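Long-range contacts in competence/damage-inducible protein CinA (Agrobacterium tumefaciens, PDB 2A9S), which is of unknown function but, as a member of the competence/damage-inducible CinA family, may act as a nicotinamide mononucleotide deamidase as in its relatives: residues A94-R99 / K129-N134; E11-R16 / A158-I163; G80-Q85 / L123-T128. One frame throughout, in Å; residues are numbered along the deposited sequence.

Interaction 1 (A94-R99 / K129-N134)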
loop_
_atom_site.group_PDB
_atom_site.type_symbol
_atom_site.label_atom_id
_atom_site.label_comp_id
_atom_site.label_asym_id
_atom_site.label_seq_id
_atom_site.Cartn_x
_atom_site.Cartn_y
_atom_site.Cartn_z
ATOM N N ALA A 94 -5.593 10.142 -7.279
ATOM C CA ALA A 94 -5.110 8.783 -7.530
ATOM C C ALA A 94 -5.479 8.332 -8.929
ATOM O O ALA A 94 -4.773 7.506 -9.537
ATOM C CB ALA A 94 -5.652 7.797 -6.497
ATOM N N LEU A 95 -6.575 8.876 -9.440
ATOM C CA LEU A 95 -7.077 8.512 -10.738
ATOM C C LEU A 95 -6.223 9.157 -11.821
ATOM O O LEU A 95 -5.710 8.466 -12.712
ATOM C CB LEU A 95 -8.557 8.919 -10.886
ATOM C CG LEU A 95 -9.191 8.528 -12.215
ATOM C CD1 LEU A 95 -9.212 7.031 -12.435
ATOM C CD2 LEU A 95 -10.607 9.162 -12.317
ATOM N N TYR A 96 -6.026 10.469 -11.729
ATOM C CA TYR A 96 -5.325 11.204 -12.789
ATOM C C TYR A 96 -3.786 11.240 -12.647
ATOM O O TYR A 96 -3.089 11.736 -13.539
ATOM C CB TYR A 96 -5.963 12.594 -13.042
ATOM C CG TYR A 96 -7.408 12.502 -13.521
ATOM C CD1 TYR A 96 -7.713 12.047 -14.804
ATOM C CD2 TYR A 96 -8.467 12.846 -12.688
ATOM C CE1 TYR A 96 -9.034 11.932 -15.240
ATOM C CE2 TYR A 96 -9.787 12.741 -13.116
ATOM C CZ TYR A 96 -10.061 12.281 -14.384
ATOM O OH TYR A 96 -11.368 12.186 -14.810
ATOM N N ARG A 97 -3.263 10.672 -11.556
ATOM C CA ARG A 97 -1.839 10.342 -11.448
ATOM C C ARG A 97 -1.575 8.826 -11.632
ATOM O O ARG A 97 -0.613 8.258 -11.080
ATOM C CB ARG A 97 -1.236 10.897 -10.160
ATOM C CG ARG A 97 -1.201 12.426 -10.177
ATOM C CD ARG A 97 -0.896 13.016 -8.844
ATOM N NE ARG A 97 -1.078 14.479 -8.819
ATOM C CZ ARG A 97 -0.332 15.318 -8.097
ATOM N NH1 ARG A 97 0.681 14.877 -7.364
ATOM N NH2 ARG A 97 -0.591 16.613 -8.119
ATOM N N SER A 98 -2.436 8.181 -12.422
ATOM C CA SER A 98 -2.291 6.769 -12.733
ATOM C C SER A 98 -2.837 6.481 -14.118
ATOM O O SER A 98 -3.357 7.401 -14.784
ATOM C CB SER A 98 -3.023 5.920 -11.695
ATOM O OG SER A 98 -4.407 5.820 -11.986
ATOM N N ARG A 99 -2.738 5.217 -14.530
ATOM C CA ARG A 99 -3.324 4.755 -15.778
ATOM C C ARG A 99 -4.608 3.991 -15.522
ATOM O O ARG A 99 -5.109 3.337 -16.424
ATOM C CB ARG A 99 -2.338 3.857 -16.555
ATOM C CG ARG A 99 -0.928 4.366 -16.558
ATOM C CD ARG A 99 -0.126 3.691 -17.642
ATOM N NE ARG A 99 0.764 4.651 -18.293
ATOM C CZ ARG A 99 0.545 5.185 -19.494
ATOM N NH1 ARG A 99 -0.529 4.845 -20.207
ATOM N NH2 ARG A 99 1.414 6.059 -19.987
ATOM N N LYS A 129 -13.811 7.171 -7.855
ATOM C CA LYS A 129 -14.033 8.004 -9.048
ATOM C C LYS A 129 -13.688 7.265 -10.347
ATOM O O LYS A 129 -12.813 6.406 -10.361
ATOM C CB LYS A 129 -13.277 9.318 -8.928
ATOM C CG LYS A 129 -13.591 10.326 -10.039
ATOM C CD LYS A 129 -12.970 11.669 -9.775
ATOM C CE LYS A 129 -13.375 12.623 -10.901
ATOM N NZ LYS A 129 -13.034 14.025 -10.557
ATOM N N ALA A 130 -14.438 7.558 -11.413
ATOM C CA ALA A 130 -14.198 6.983 -12.748
ATOM C C ALA A 130 -13.792 8.102 -13.699
ATOM O O ALA A 130 -14.081 9.266 -13.443
ATOM C CB ALA A 130 -15.440 6.319 -13.268
ATOM N N ARG A 131 -13.111 7.738 -14.781
ATOM C CA ARG A 131 -12.643 8.699 -15.792
ATOM C C ARG A 131 -13.753 9.571 -16.407
ATOM O O ARG A 131 -13.492 10.705 -16.828
ATOM C CB ARG A 131 -11.906 7.961 -16.915
ATOM C CG ARG A 131 -10.612 7.292 -16.511
ATOM C CD ARG A 131 -9.499 8.304 -16.433
ATOM N NE ARG A 131 -8.251 7.680 -16.006
ATOM C CZ ARG A 131 -7.068 8.286 -15.945
ATOM N NH1 ARG A 131 -6.920 9.547 -16.348
ATOM N NH2 ARG A 131 -6.015 7.602 -15.513
ATOM N N ASN A 132 -14.976 9.031 -16.472
ATOM C CA ASN A 132 -16.145 9.751 -17.007
ATOM C C ASN A 132 -16.701 10.803 -16.035
ATOM O O ASN A 132 -17.718 11.472 -16.309
ATOM C CB ASN A 132 -17.246 8.753 -17.398
ATOM C CG ASN A 132 -17.924 8.127 -16.192
ATOM O OD1 ASN A 132 -17.591 8.430 -15.039
ATOM N ND2 ASN A 132 -18.911 7.261 -16.454
ATOM N N GLY A 133 -16.052 10.931 -14.884
ATOM C CA GLY A 133 -16.480 11.896 -13.869
ATOM C C GLY A 133 -17.394 11.360 -12.780
ATOM O O GLY A 133 -17.564 12.016 -11.747
ATOM N N ASN A 134 -17.980 10.181 -12.980
ATOM C CA ASN A 134 -18.844 9.587 -11.937
ATOM C C ASN A 134 -18.083 9.384 -10.603
ATOM O O ASN A 134 -16.986 8.816 -10.592
ATOM C CB ASN A 134 -19.452 8.271 -12.425
ATOM C CG ASN A 134 -20.679 7.842 -11.614
ATOM O OD1 ASN A 134 -21.306 8.650 -10.917
ATOM N ND2 ASN A 134 -21.016 6.552 -11.694
HETATM O O HOH W 1 -4.006 10.445 -16.118
HETATM O O HOH W 2 -12.927 14.189 -13.822
HETATM O O HOH W 3 -11.229 11.734 -17.885
#
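The guanidinium of R131 lies with L95 O over one face and S98 O at its edge. Y96 has two conformers; in the modelled one L95 CD2 lies over a face of its ring, offset toward the rim, K129 CE is at the ring edge, and R131 NH1 approaches obliquely with the planes 88° apart, a placement that remains doubtful. R131 NH2 gives a hydrogen bond to S98 O at 2.8 Å; the acceptor lies in the guanidinium plane, but the N-H bends to 132° and the donor sits above the carbonyl plane. L95 O is almost as near to R131 NH2, at 2.9 Å, yet the angle is too poor for a bond. A bend at chi2 (-79°) lets the R131 guanidinium reach the end of helix 84-96, and NE bonds to A100 O, which holds the group's rotation. L95 CD2 packs 3.6 Å from A130 C. Water 1 joins R131 NH1 to Y96 O; water 3 donates to R131 O and, in that conformer, meets Y96 OH. The type I turn A130-G133 is overlapped by an Asx turn, N132 OD1 accepting from N134 N. The contact ties the C-terminal end of helix 84-96 to the turn between strands 123-130 and 135-141, with S98 and R99 leading on toward strand 102-108.

Interaction 2 (E11-R16 / A158-I163)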
loop_
_atom_site.group_PDB
_atom_site.type_symbol
_atom_site.label_atom_id
_atom_site.label_comp_id
_atom_site.label_asym_id
_atom_site.label_seq_id
_atom_site.Cartn_x
_atom_site.Cartn_y
_atom_site.Cartn_z
ATOM N N GLU A 11 -11.706 -11.447 0.624
ATOM C CA GLU A 11 -11.088 -12.186 -0.467
ATOM C C GLU A 11 -12.063 -12.464 -1.643
ATOM O O GLU A 11 -11.684 -12.276 -2.826
ATOM C CB GLU A 11 -10.500 -13.475 0.040
ATOM C CG GLU A 11 -9.643 -14.132 -0.967
ATOM C CD GLU A 11 -9.288 -15.528 -0.555
ATOM O OE1 GLU A 11 -9.124 -15.755 0.672
ATOM O OE2 GLU A 11 -9.173 -16.389 -1.461
ATOM N N GLU A 12 -13.304 -12.864 -1.324
ATOM C CA GLU A 12 -14.377 -13.033 -2.344
ATOM C C GLU A 12 -14.579 -11.743 -3.147
ATOM O O GLU A 12 -14.670 -11.769 -4.399
ATOM C CB GLU A 12 -15.716 -13.464 -1.685
ATOM C CG GLU A 12 -16.832 -13.907 -2.665
ATOM C CD GLU A 12 -18.223 -14.296 -2.033
ATOM O OE1 GLU A 12 -18.649 -13.773 -0.941
ATOM O OE2 GLU A 12 -18.935 -15.122 -2.684
ATOM N N LEU A 13 -14.648 -10.607 -2.442
ATOM C CA LEU A 13 -14.879 -9.325 -3.124
ATOM C C LEU A 13 -13.691 -8.971 -4.046
ATOM O O LEU A 13 -13.901 -8.561 -5.197
ATOM C CB LEU A 13 -15.177 -8.188 -2.130
ATOM C CG LEU A 13 -16.519 -8.198 -1.362
ATOM C CD1 LEU A 13 -16.362 -7.265 -0.145
ATOM C CD2 LEU A 13 -17.684 -7.766 -2.238
ATOM N N ALA A 14 -12.467 -9.132 -3.537
ATOM C CA ALA A 14 -11.267 -8.887 -4.328
ATOM C C ALA A 14 -11.268 -9.787 -5.574
ATOM O O ALA A 14 -10.989 -9.333 -6.706
ATOM C CB ALA A 14 -9.999 -9.102 -3.458
ATOM N N ARG A 15 -11.647 -11.048 -5.374
ATOM C CA ARG A 15 -11.672 -12.014 -6.478
ATOM C C ARG A 15 -12.684 -11.566 -7.525
ATOM O O ARG A 15 -12.389 -11.665 -8.711
ATOM C CB ARG A 15 -12.044 -13.418 -5.980
ATOM C CG ARG A 15 -11.684 -14.533 -7.002
ATOM C CD ARG A 15 -11.670 -15.915 -6.368
ATOM N NE ARG A 15 -10.688 -16.023 -5.275
ATOM C CZ ARG A 15 -9.369 -16.164 -5.440
ATOM N NH1 ARG A 15 -8.575 -16.251 -4.377
ATOM N NH2 ARG A 15 -8.827 -16.226 -6.651
ATOM N N ARG A 16 -13.847 -11.049 -7.084
ATOM C CA ARG A 16 -14.898 -10.569 -7.996
ATOM C C ARG A 16 -14.370 -9.406 -8.856
ATOM O O ARG A 16 -14.557 -9.372 -10.077
ATOM C CB ARG A 16 -16.177 -10.179 -7.237
ATOM C CG ARG A 16 -17.118 -9.362 -8.107
ATOM C CD ARG A 16 -18.557 -9.437 -7.671
ATOM N NE ARG A 16 -19.400 -8.708 -8.622
ATOM C CZ ARG A 16 -20.636 -8.294 -8.341
ATOM N NH1 ARG A 16 -21.154 -8.533 -7.144
ATOM N NH2 ARG A 16 -21.343 -7.625 -9.246
ATOM N N ALA A 158 -14.592 -0.470 0.725
ATOM C CA ALA A 158 -13.819 0.017 -0.426
ATOM C C ALA A 158 -14.029 -0.904 -1.642
ATOM O O ALA A 158 -14.291 -0.438 -2.777
ATOM C CB ALA A 158 -12.352 0.079 -0.048
ATOM N N LEU A 159 -13.951 -2.211 -1.394
ATOM C CA LEU A 159 -14.115 -3.203 -2.469
ATOM C C LEU A 159 -15.551 -3.230 -2.996
ATOM O O LEU A 159 -15.757 -3.268 -4.216
ATOM C CB LEU A 159 -13.632 -4.589 -2.012
ATOM C CG LEU A 159 -12.129 -4.641 -1.605
ATOM C CD1 LEU A 159 -11.774 -6.075 -1.264
ATOM C CD2 LEU A 159 -11.151 -4.078 -2.675
ATOM N N GLU A 160 -16.524 -3.151 -2.087
ATOM C CA GLU A 160 -17.949 -3.018 -2.449
ATOM C C GLU A 160 -18.193 -1.838 -3.381
ATOM O O GLU A 160 -18.890 -1.963 -4.406
ATOM C CB GLU A 160 -18.815 -2.894 -1.186
ATOM C CG GLU A 160 -18.867 -4.209 -0.400
ATOM C CD GLU A 160 -19.525 -4.049 0.975
ATOM O OE1 GLU A 160 -19.749 -2.892 1.418
ATOM O OE2 GLU A 160 -19.823 -5.086 1.607
ATOM N N MET A 161 -17.578 -0.702 -3.059
ATOM C CA MET A 161 -17.703 0.505 -3.863
ATOM C C MET A 161 -17.069 0.418 -5.247
ATOM O O MET A 161 -17.647 0.938 -6.218
ATOM C CB MET A 161 -17.163 1.719 -3.107
ATOM C CG MET A 161 -18.002 2.081 -1.886
ATOM S SD MET A 161 -17.206 3.335 -0.860
ATOM C CE MET A 161 -17.180 4.764 -1.956
ATOM N N LEU A 162 -15.888 -0.196 -5.358
ATOM C CA LEU A 162 -15.285 -0.439 -6.678
ATOM C C LEU A 162 -16.244 -1.241 -7.568
ATOM O O LEU A 162 -16.454 -0.904 -8.753
ATOM C CB LEU A 162 -13.949 -1.170 -6.552
ATOM C CG LEU A 162 -12.778 -0.274 -6.170
ATOM C CD1 LEU A 162 -11.510 -1.164 -5.926
ATOM C CD2 LEU A 162 -12.532 0.752 -7.263
ATOM N N ILE A 163 -16.819 -2.297 -7.005
ATOM C CA ILE A 163 -17.808 -3.095 -7.740
ATOM C C ILE A 163 -18.983 -2.230 -8.182
ATOM O O ILE A 163 -19.370 -2.273 -9.356
ATOM C CB ILE A 163 -18.288 -4.313 -6.934
ATOM C CG1 ILE A 163 -17.122 -5.274 -6.737
ATOM C CG2 ILE A 163 -19.498 -5.021 -7.649
ATOM C CD1 ILE A 163 -17.257 -6.254 -5.553
#
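L13 and I163 lie at the heart of the first shell: L13 CD2 meets I163 CD1 at 3.7 Å, the two side chains crossing at about a right angle. One turn earlier on the second helix, L159 CB lies 3.9 Å from L13 CB, and L159 CD1 reaches past it to A14 CB at 4.1 Å. E160 meets L13 CD1 chiefly through its CG methylene. R16 closes the C-terminal side. With its CG anti to the backbone N (chi1 165°) and its chain extended to NE, it runs across I163 and sets its guanidinium over CG2, which sits 3.5 Å above the plane and over its centre; CG and CD of R16 lie against I163 CD1. No hydrogen bond links the two segments, so their association rests on apolar packing and this methyl-to-guanidinium contact. In the next shell, D20 forms a long, weak ion pair with R16 NE. On another side of the first helix, R15 NH1 makes a salt bridge with E11 OE2 at 3.0 Å, in the plane of the guanidinium. The axes of segments 11-16 and 158-163 approach to 9.5 Å at 27°, so helices 8-24 and 147-167 run nearly parallel here. I10 and I17 of helix 8-24 extend the apolar seam along L159 and I163, I39 and L43 of helix 38-43 adjoin L159, and M161 rests on strand 123-130.

Interaction 3 (G80-Q85 / L123-T128)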
loop_
_atom_site.group_PDB
_atom_site.type_symbol
_atom_site.label_atom_id
_atom_site.label_comp_id
_atom_site.label_asym_id
_atom_site.label_seq_id
_atom_site.Cartn_x
_atom_site.Cartn_y
_atom_site.Cartn_z
ATOM N N GLY A 80 -10.312 19.056 7.186
ATOM C CA GLY A 80 -9.569 18.028 7.923
ATOM C C GLY A 80 -9.160 16.915 6.972
ATOM O O GLY A 80 -9.698 16.816 5.865
ATOM N N ALA A 81 -8.205 16.098 7.412
ATOM C CA ALA A 81 -7.729 14.940 6.653
ATOM C C ALA A 81 -8.850 13.933 6.533
ATOM O O ALA A 81 -8.999 13.290 5.500
ATOM C CB ALA A 81 -6.510 14.316 7.330
ATOM N N VAL A 82 -9.635 13.808 7.605
ATOM C CA VAL A 82 -10.813 12.918 7.622
ATOM C C VAL A 82 -12.071 13.710 7.273
ATOM O O VAL A 82 -12.733 14.317 8.153
ATOM C CB VAL A 82 -10.975 12.188 8.977
ATOM C CG1 VAL A 82 -12.224 11.260 8.952
ATOM C CG2 VAL A 82 -9.720 11.391 9.298
ATOM N N SER A 83 -12.406 13.715 5.990
ATOM C CA SER A 83 -13.559 14.483 5.496
ATOM C C SER A 83 -13.973 13.981 4.120
ATOM O O SER A 83 -13.174 13.370 3.390
ATOM C CB SER A 83 -13.210 15.993 5.425
ATOM O OG SER A 83 -12.277 16.303 4.391
ATOM N N ARG A 84 -15.218 14.260 3.755
ATOM C CA ARG A 84 -15.721 13.969 2.425
ATOM C C ARG A 84 -14.829 14.651 1.369
ATOM O O ARG A 84 -14.431 14.022 0.382
ATOM C CB ARG A 84 -17.180 14.443 2.342
ATOM C CG ARG A 84 -17.803 14.328 0.984
ATOM C CD ARG A 84 -19.099 15.131 0.917
ATOM N NE ARG A 84 -19.607 15.103 -0.446
ATOM C CZ ARG A 84 -19.363 16.039 -1.364
ATOM N NH1 ARG A 84 -18.624 17.105 -1.055
ATOM N NH2 ARG A 84 -19.859 15.909 -2.591
ATOM N N GLN A 85 -14.480 15.913 1.621
ATOM C CA GLN A 85 -13.669 16.704 0.693
ATOM C C GLN A 85 -12.268 16.132 0.436
ATOM O O GLN A 85 -11.815 16.087 -0.713
ATOM C CB GLN A 85 -13.574 18.164 1.165
ATOM C CG GLN A 85 -14.927 18.905 1.125
ATOM C CD GLN A 85 -15.837 18.634 2.353
ATOM O OE1 GLN A 85 -15.491 17.873 3.280
ATOM N NE2 GLN A 85 -17.013 19.274 2.352
ATOM N N LEU A 123 -14.905 6.460 12.233
ATOM C CA LEU A 123 -15.407 7.301 11.154
ATOM C C LEU A 123 -14.479 7.175 9.958
ATOM O O LEU A 123 -13.268 7.395 10.084
ATOM C CB LEU A 123 -15.440 8.784 11.578
ATOM C CG LEU A 123 -15.658 9.770 10.427
ATOM C CD1 LEU A 123 -17.043 9.648 9.828
ATOM C CD2 LEU A 123 -15.379 11.197 10.867
ATOM N N VAL A 124 -15.023 6.833 8.794
ATOM C CA VAL A 124 -14.179 6.664 7.616
ATOM C C VAL A 124 -14.937 7.269 6.435
ATOM O O VAL A 124 -16.127 7.002 6.265
ATOM C CB VAL A 124 -13.872 5.164 7.303
ATOM C CG1 VAL A 124 -13.061 5.018 5.963
ATOM C CG2 VAL A 124 -13.147 4.460 8.462
ATOM N N HIS A 125 -14.247 8.076 5.647
ATOM C CA HIS A 125 -14.804 8.617 4.409
ATOM C C HIS A 125 -14.187 7.832 3.248
ATOM O O HIS A 125 -12.963 7.692 3.182
ATOM C CB HIS A 125 -14.490 10.105 4.283
ATOM C CG HIS A 125 -15.361 10.968 5.156
ATOM N ND1 HIS A 125 -16.652 11.304 4.809
ATOM C CD2 HIS A 125 -15.152 11.487 6.386
ATOM C CE1 HIS A 125 -17.192 12.029 5.770
ATOM N NE2 HIS A 125 -16.300 12.167 6.734
ATOM N N LEU A 126 -15.043 7.311 2.367
ATOM C CA LEU A 126 -14.583 6.550 1.201
ATOM C C LEU A 126 -15.131 7.222 -0.042
ATOM O O LEU A 126 -16.299 7.679 -0.070
ATOM C CB LEU A 126 -15.042 5.080 1.246
ATOM C CG LEU A 126 -14.654 4.215 2.444
ATOM C CD1 LEU A 126 -15.713 4.331 3.553
ATOM C CD2 LEU A 126 -14.493 2.775 2.005
ATOM N N ALA A 127 -14.304 7.254 -1.090
ATOM C CA ALA A 127 -14.739 7.843 -2.367
ATOM C C ALA A 127 -14.158 6.997 -3.484
ATOM O O ALA A 127 -12.999 6.565 -3.416
ATOM C CB ALA A 127 -14.280 9.284 -2.490
ATOM N N THR A 128 -14.964 6.757 -4.511
ATOM C CA THR A 128 -14.457 6.146 -5.738
ATOM C C THR A 128 -14.755 7.061 -6.922
ATOM O O THR A 128 -15.841 7.666 -6.982
ATOM C CB THR A 128 -15.065 4.757 -5.986
ATOM O OG1 THR A 128 -16.498 4.862 -6.004
ATOM C CG2 THR A 128 -14.665 3.783 -4.893
#
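Where the backbone passes from S83 into helix 84-96 it crosses one face of the H125 ring, R84 and H125 having the closest CA atoms at 5.8 Å. R84 N stands 3.4 Å above the ring plane and over its centre, whereas S83 C, at a similar height, is offset toward the rim. This is contact between a peptide group and an imidazole face; the R84 N to H125 ND1 approach of 3.5 Å has too poor an angle for a hydrogen bond. ND1 is instead hydrogen-bonded to H137 NE2, and the two histidine rings meet with planes about 15° apart. V82 CG1 approaches the ring at its edge, 3.9 Å from H125 CD2, and also packs 3.7 Å from L123 CD2. Placing CG1 anti to the backbone N (chi1 -180°) lets one methyl serve both neighbours. R84 adds CB beside ND1, but its long chain leads away from the strand. S83 is the N-cap: its OG bonds to G80 O at 3.0 Å and also to T86 N, capping the first turn of the helix, whose N-terminus lies over the imidazole. The contact seats the start of helix 84-96 on strand 123-130, flanked by T107 of strand 102-108 and by H137 and E139 of strand 135-141.

In the fold
Interactions 1 and 3 join the same two elements, helix 84-96 and strand 123-130, at their two ends: the start of each meets in interaction 3 and the end of each in interaction 1, with centres about 17 Å apart. Their segments alternate along the chain, consistent with the helix running alongside the strand. Interaction 2 pairs helices 8-24 and 147-167 near the chain termini, so its loop encloses both others. Its centre is about 19 Å from that of interaction 3, which it touches through M161 and A158 packing on L126, and about 18 Å from that of interaction 1, without touching. Strand 123-130 of the mixed sheet thus carries helices on both faces: interactions 1 and 3 join one helical layer to it, while interaction 2 lies within the other.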